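Local atomic coordinates of inosine-uridine nucleoside N-ribohydrolase (Xanthomonas oryzae pv. oryzae, PDB entry 4KL0), a protein that binds calcium and may hydrolyse the N-glycosidic bonds of nucleosides, as expected of a nucleoside hydrolase fold, although its activity remains uncertain. Residues L32-D35 with D41-V44; K50-Q53 with F57-L60; V65-A70 with S74-L79. All blocks are in the same frame, centred on the assembly; numbering follows the deposited sequence.

Three successive steps of a Rossmann-like chain make a worked example of how chemistry follows position. Contacts 1 and 2 share helix 41-54 and reach the neighbouring strands 28-34 and 58-65, closing the two ends of one beta-alpha-beta unit; L32 packs on L60 between them. Contact 1 lies near the centre of the chain and is wholly polar, built on carboxylates and a calcium ion. Contacts 2 and 3 lie farther out, though all three are largely buried. Contact 2 mixes leucine packing with a glutamine that draws in water, and has the exposed R59 at its edge. Contact 3 follows strand 58-65 and relies on an arginine; T66 N probably bonds to T34 O of contact 1.

Contact 1. Residues L32-D35 with D41-V44; sequences LFTD and DDVV. With CA (calcium ion), chain B.
The backbones of T34, the last residue of strand 28-34, and D42, in the first turn of helix 41-54, come no closer than 6.6 Å between their CA atoms, so side chains and a calcium ion bridge the interval. D42 does most of the work. Its OD1 accepts a hydrogen bond of 2.6 Å from T34 OG1, on the anti side of the carboxylate and 25° out of its plane. A second donor, the backbone N of D35, lies 3.1 Å from D42 OD1, well above the plane on the same face. With OG1 anti to the backbone N (chi1 179°), T34 lays its hydroxyl alongside D42, and Y46 OH bonds to that same hydroxyl. Two protein donors and the metal thus fix the rotation of the D42 carboxylate, which clasps calcium through both oxygens, OD2 at 2.5 Å and OD1 at 2.8 Å. D35 binds through OD1 alone, 2.5 Å from calcium, its carboxylate turned 73° from that of D42. The other oxygen, D35 OD2, takes a bond of 2.6 Å from a water that is itself a calcium ligand. Although D35 OD1 and D42 OD1 stand only 3.0 Å apart, the shared cation probably offsets their repulsion. D318, the backbone O of I151 and two further waters complete the shell. Aspartates gathered round calcium beyond the first strand are characteristic of the metal site of nucleoside hydrolases.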
# COMPACT_ATOMS: atom_id res chain seq x y z
N LEU A 32 6.34 7.46 1.46
CA LEU A 32 5.11 6.66 1.32
C LEU A 32 3.88 7.56 1.45
O LEU A 32 3.78 8.41 2.35
CB LEU A 32 5.13 5.57 2.40
CG LEU A 32 4.00 4.57 2.43
CD1 LEU A 32 4.01 3.74 1.12
CD2 LEU A 32 4.12 3.57 3.64
N PHE A 33 2.91 7.34 0.55
CA PHE A 33 1.65 8.09 0.52
C PHE A 33 0.53 7.08 0.71
O PHE A 33 0.46 6.11 -0.05
CB PHE A 33 1.52 8.79 -0.85
CG PHE A 33 2.65 9.72 -1.13
CD1 PHE A 33 2.53 11.09 -0.88
CD2 PHE A 33 3.83 9.21 -1.67
CE1 PHE A 33 3.66 11.94 -1.12
CE2 PHE A 33 4.94 10.07 -1.90
CZ PHE A 33 4.79 11.45 -1.63
N THR A 34 -0.27 7.21 1.78
CA THR A 34 -1.06 6.07 2.28
C THR A 34 -2.34 6.50 2.99
O THR A 34 -2.49 7.68 3.35
CB THR A 34 -0.17 5.31 3.25
OG1 THR A 34 -0.84 4.19 3.84
CG2 THR A 34 0.32 6.20 4.37
N ASP A 35 -3.33 5.60 3.06
CA ASP A 35 -4.67 5.92 3.60
C ASP A 35 -5.13 4.77 4.49
O ASP A 35 -6.08 4.08 4.18
CB ASP A 35 -5.69 6.17 2.46
CG ASP A 35 -5.76 5.02 1.44
OD1 ASP A 35 -5.01 4.01 1.58
OD2 ASP A 35 -6.65 5.11 0.53
N ASP A 41 -4.88 -3.23 4.01
CA ASP A 41 -3.74 -3.21 3.08
C ASP A 41 -2.58 -2.33 3.50
O ASP A 41 -1.42 -2.73 3.41
CB ASP A 41 -4.21 -2.64 1.78
CG ASP A 41 -4.81 -3.65 0.93
OD1 ASP A 41 -5.99 -4.06 1.22
OD2 ASP A 41 -4.12 -4.00 -0.06
N ASP A 42 -2.88 -1.07 3.87
CA ASP A 42 -1.79 -0.17 4.18
C ASP A 42 -1.01 -0.65 5.37
O ASP A 42 0.23 -0.53 5.40
CB ASP A 42 -2.32 1.28 4.37
CG ASP A 42 -3.05 1.79 3.13
OD1 ASP A 42 -2.47 2.66 2.47
OD2 ASP A 42 -4.20 1.31 2.82
N VAL A 43 -1.72 -1.16 6.39
CA VAL A 43 -1.01 -1.60 7.59
C VAL A 43 -0.21 -2.88 7.37
O VAL A 43 0.87 -3.01 7.95
CB VAL A 43 -1.96 -1.68 8.78
CG1 VAL A 43 -1.27 -2.37 9.99
CG2 VAL A 43 -2.38 -0.22 9.12
N VAL A 44 -0.68 -3.78 6.49
CA VAL A 44 0.17 -4.89 6.09
C VAL A 44 1.44 -4.35 5.42
O VAL A 44 2.56 -4.87 5.67
CB VAL A 44 -0.56 -5.87 5.12
CG1 VAL A 44 0.40 -7.06 4.80
CG2 VAL A 44 -1.86 -6.39 5.81
CA CA B . -4.25 1.95 0.41
O HOH W 1 -6.26 2.98 -0.86
O HOH W 2 -4.50 0.96 -2.08
O HOH W 3 -5.99 0.17 0.48

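Contact 2. Residues K50-Q53 with F57-L60; sequences KQLQ and FLRL
Q53 OE1 receives the backbone N-H of L60 at 2.7 Å, the shortest direct polar bond between the end of helix 41-54 and the start of strand 58-65. The bond is nearly straight at hydrogen (173°), yet the donor sits 44° above the carbonyl plane of the amide. Q53 reaches it because CG stands anti to the backbone N (chi1 -177°) and the chain runs on extended, laying CB and CG over L58 O and its amide across the CG of R59. The amide nitrogen is engaged too: NE2 donates to a water that in turn donates to L60 O, so both ends of the amide meet the backbone of one residue. A second water links Q53 O with L58 O, which also receives a CA-H...O contact from Q53 CA at 3.2 Å. At the turn, F57 N bonds to L52 O at 2.9 Å, and that same oxygen lies at the edge of the F57 ring. Apolar packing accompanies these bonds: L52 CB meets L58 CD2 at 3.8 Å, while L52 CD2 lies 4.1 Å from F57 CD2. L19 of helix 10-20 touches both L52 and F57, whereas the guanidinium of R59 leads off to a salt bridge with D29. The helix end is thus tied to the strand start by one amide-to-backbone bond, one backbone bond and two water bridges, with leucine packing alongside.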
# COMPACT_ATOMS: atom_id res chain seq x y z
N LYS A 50 8.63 -2.85 7.83
CA LYS A 50 9.50 -3.00 9.01
C LYS A 50 10.58 -4.03 8.78
O LYS A 50 11.75 -3.76 9.09
CB LYS A 50 8.69 -3.38 10.25
CG LYS A 50 9.50 -3.95 11.39
CD LYS A 50 10.52 -2.96 11.90
CE LYS A 50 11.34 -3.68 13.00
NZ LYS A 50 10.45 -4.50 13.91
N GLN A 51 10.23 -5.19 8.21
CA GLN A 51 11.22 -6.22 7.99
C GLN A 51 12.17 -5.82 6.87
O GLN A 51 13.37 -6.08 6.92
CB GLN A 51 10.57 -7.57 7.65
CG GLN A 51 11.60 -8.68 7.55
CD GLN A 51 12.33 -8.95 8.83
OE1 GLN A 51 11.86 -8.65 9.96
NE2 GLN A 51 13.51 -9.53 8.67
N LEU A 52 11.64 -5.19 5.82
CA LEU A 52 12.51 -4.74 4.76
C LEU A 52 13.50 -3.70 5.26
O LEU A 52 14.63 -3.65 4.76
CB LEU A 52 11.69 -4.25 3.56
CG LEU A 52 10.96 -5.39 2.88
CD1 LEU A 52 9.80 -4.78 2.05
CD2 LEU A 52 11.88 -6.28 1.97
N GLN A 53 13.09 -2.85 6.20
CA GLN A 53 14.02 -1.89 6.79
C GLN A 53 15.02 -2.62 7.67
O GLN A 53 16.25 -2.35 7.58
CB GLN A 53 13.24 -0.86 7.64
CG GLN A 53 14.13 0.22 8.22
CD GLN A 53 13.41 1.51 8.46
OE1 GLN A 53 12.47 1.87 7.70
NE2 GLN A 53 13.78 2.21 9.55
N PHE A 57 16.85 -3.09 3.01
CA PHE A 57 16.36 -2.79 1.66
C PHE A 57 15.87 -1.37 1.51
O PHE A 57 16.00 -0.76 0.44
CB PHE A 57 15.23 -3.77 1.30
CG PHE A 57 15.72 -5.15 0.98
CD1 PHE A 57 16.00 -5.51 -0.33
CD2 PHE A 57 15.98 -6.06 2.00
CE1 PHE A 57 16.50 -6.75 -0.62
CE2 PHE A 57 16.45 -7.33 1.72
CZ PHE A 57 16.72 -7.68 0.40
N LEU A 58 15.28 -0.84 2.58
CA LEU A 58 14.70 0.48 2.52
C LEU A 58 14.82 1.14 3.87
O LEU A 58 15.10 0.47 4.89
CB LEU A 58 13.23 0.40 2.11
CG LEU A 58 12.23 -0.30 3.04
CD1 LEU A 58 11.82 0.61 4.13
CD2 LEU A 58 10.97 -0.73 2.28
N ARG A 59 14.59 2.44 3.89
CA ARG A 59 14.45 3.13 5.16
C ARG A 59 13.27 4.08 5.00
O ARG A 59 13.25 4.93 4.07
CB ARG A 59 15.74 3.79 5.62
CG ARG A 59 15.54 4.59 6.89
CD ARG A 59 16.82 5.30 7.34
NE ARG A 59 17.06 6.44 6.48
CZ ARG A 59 17.97 7.38 6.73
NH1 ARG A 59 18.71 7.31 7.84
NH2 ARG A 59 18.12 8.40 5.89
N LEU A 60 12.24 3.85 5.82
CA LEU A 60 10.95 4.58 5.64
C LEU A 60 11.08 5.88 6.39
O LEU A 60 10.94 5.90 7.63
CB LEU A 60 9.77 3.73 6.15
CG LEU A 60 8.38 4.27 5.96
CD1 LEU A 60 8.14 4.60 4.49
CD2 LEU A 60 7.39 3.22 6.51
O HOH W 4 17.35 -0.29 6.42
O HOH W 5 12.57 4.88 9.78

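Contact 3. Residues V65-A70 with S74-L79; sequences VTLGDA and SQRAQL
The turn from strand 58-65 into helix 70-86, a strand-to-helix junction of the Rossmann-like sheet, folds back over the helix it leads into. R76, from the helix, carries the contact. Extended from CG to NE, it reaches across to the loop and donates NE-H to L67 O at 2.8 Å, an almost straight bond (169°) with the oxygen in the guanidinium plane, although the donor is tilted 33° from the plane of the carbonyl. L67 adds an apolar cover: CD2 lies over one guanidinium face, offset toward the rim, 3.7 Å from R76 NH2. The remaining nitrogens turn to other backbone carbonyls, NH1 to P36 O and NH2 to H110 O, at the end of helix 104-110, and K112 O. V65 CG1 presses on R76 CB at 3.4 Å, and V65 CG2 meets A77 CB at 4.0 Å; strand 93-96 adds V94 to both V65 and A77. In the first turn of the helix S74 N donates to A70 O at 3.1 Å. The S74 hydroxyl is hydrogen-bonded to R96 NH2. D69, the N-cap, accepts from M72 N through OD1. T66 O, buried and with no partner in the model, rests 3.4 Å from R76 CD. L67 also packs on D35, a calcium ligand. A buried arginine whose NE, NH1 and NH2 all donate to peptide carbonyls probably has its charge well solvated by them, and ties this turn to P36 and H110-K112.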
# COMPACT_ATOMS: atom_id res chain seq x y z
N VAL A 65 -0.32 11.10 4.86
CA VAL A 65 -1.57 10.31 4.93
C VAL A 65 -2.73 11.10 4.32
O VAL A 65 -2.95 12.31 4.62
CB VAL A 65 -1.89 10.02 6.43
CG1 VAL A 65 -3.24 9.37 6.59
CG2 VAL A 65 -0.79 9.14 7.05
N THR A 66 -3.55 10.41 3.51
CA THR A 66 -4.67 11.07 2.85
C THR A 66 -5.96 10.29 3.13
O THR A 66 -5.94 9.40 3.97
CB THR A 66 -4.37 11.27 1.32
OG1 THR A 66 -5.35 12.10 0.68
CG2 THR A 66 -4.29 9.93 0.56
N LEU A 67 -7.06 10.71 2.51
CA LEU A 67 -8.41 10.12 2.47
C LEU A 67 -9.26 10.61 3.65
O LEU A 67 -9.00 10.22 4.81
CB LEU A 67 -8.40 8.55 2.42
CG LEU A 67 -9.77 7.94 2.12
CD1 LEU A 67 -10.12 8.11 0.61
CD2 LEU A 67 -9.63 6.43 2.38
N GLY A 68 -10.21 11.49 3.33
CA GLY A 68 -11.10 12.11 4.30
C GLY A 68 -10.84 13.60 4.43
O GLY A 68 -9.92 14.19 3.84
N ASP A 69 -11.68 14.21 5.25
CA ASP A 69 -11.46 15.63 5.60
C ASP A 69 -10.28 15.79 6.55
O ASP A 69 -9.65 14.78 6.94
CB ASP A 69 -12.77 16.24 6.10
CG ASP A 69 -13.20 15.78 7.51
OD1 ASP A 69 -12.50 15.03 8.22
OD2 ASP A 69 -14.30 16.21 7.91
N ALA A 70 -9.96 17.02 6.95
CA ALA A 70 -8.73 17.22 7.71
C ALA A 70 -8.68 16.40 8.98
O ALA A 70 -7.67 15.80 9.30
CB ALA A 70 -8.54 18.69 8.05
N SER A 74 -6.15 13.25 10.00
CA SER A 74 -5.35 13.19 11.24
C SER A 74 -5.56 11.90 12.02
O SER A 74 -4.60 11.33 12.54
CB SER A 74 -5.66 14.40 12.14
OG SER A 74 -5.08 15.59 11.56
N GLN A 75 -6.80 11.38 12.04
CA GLN A 75 -7.05 10.11 12.72
C GLN A 75 -6.24 8.99 12.03
O GLN A 75 -5.64 8.16 12.69
CB GLN A 75 -8.56 9.74 12.74
CG GLN A 75 -9.47 10.78 13.35
CD GLN A 75 -8.94 11.27 14.68
OE1 GLN A 75 -8.59 10.46 15.57
NE2 GLN A 75 -8.82 12.60 14.82
N ARG A 76 -6.23 8.98 10.71
CA ARG A 76 -5.46 7.98 9.98
C ARG A 76 -3.97 8.13 10.26
O ARG A 76 -3.30 7.13 10.45
CB ARG A 76 -5.74 8.06 8.48
CG ARG A 76 -7.15 7.77 8.09
CD ARG A 76 -7.27 7.64 6.54
NE ARG A 76 -8.65 7.80 6.10
CZ ARG A 76 -9.61 6.91 6.28
NH1 ARG A 76 -9.36 5.72 6.93
NH2 ARG A 76 -10.84 7.17 5.83
N ALA A 77 -3.47 9.38 10.32
CA ALA A 77 -2.07 9.60 10.56
C ALA A 77 -1.68 9.15 11.98
O ALA A 77 -0.64 8.57 12.18
CB ALA A 77 -1.73 11.11 10.37
N GLN A 78 -2.53 9.43 12.95
CA GLN A 78 -2.32 8.97 14.31
C GLN A 78 -2.30 7.46 14.35
O GLN A 78 -1.50 6.88 15.07
CB GLN A 78 -3.41 9.49 15.22
CG GLN A 78 -3.28 11.03 15.47
CD GLN A 78 -4.45 11.54 16.27
OE1 GLN A 78 -4.82 10.93 17.27
NE2 GLN A 78 -5.06 12.64 15.83
N LEU A 79 -3.20 6.80 13.61
CA LEU A 79 -3.10 5.34 13.55
C LEU A 79 -1.80 4.81 12.91
O LEU A 79 -1.21 3.88 13.40
CB LEU A 79 -4.33 4.78 12.84
CG LEU A 79 -4.37 3.29 12.59
CD1 LEU A 79 -5.77 2.90 12.57
CD2 LEU A 79 -3.71 2.95 11.23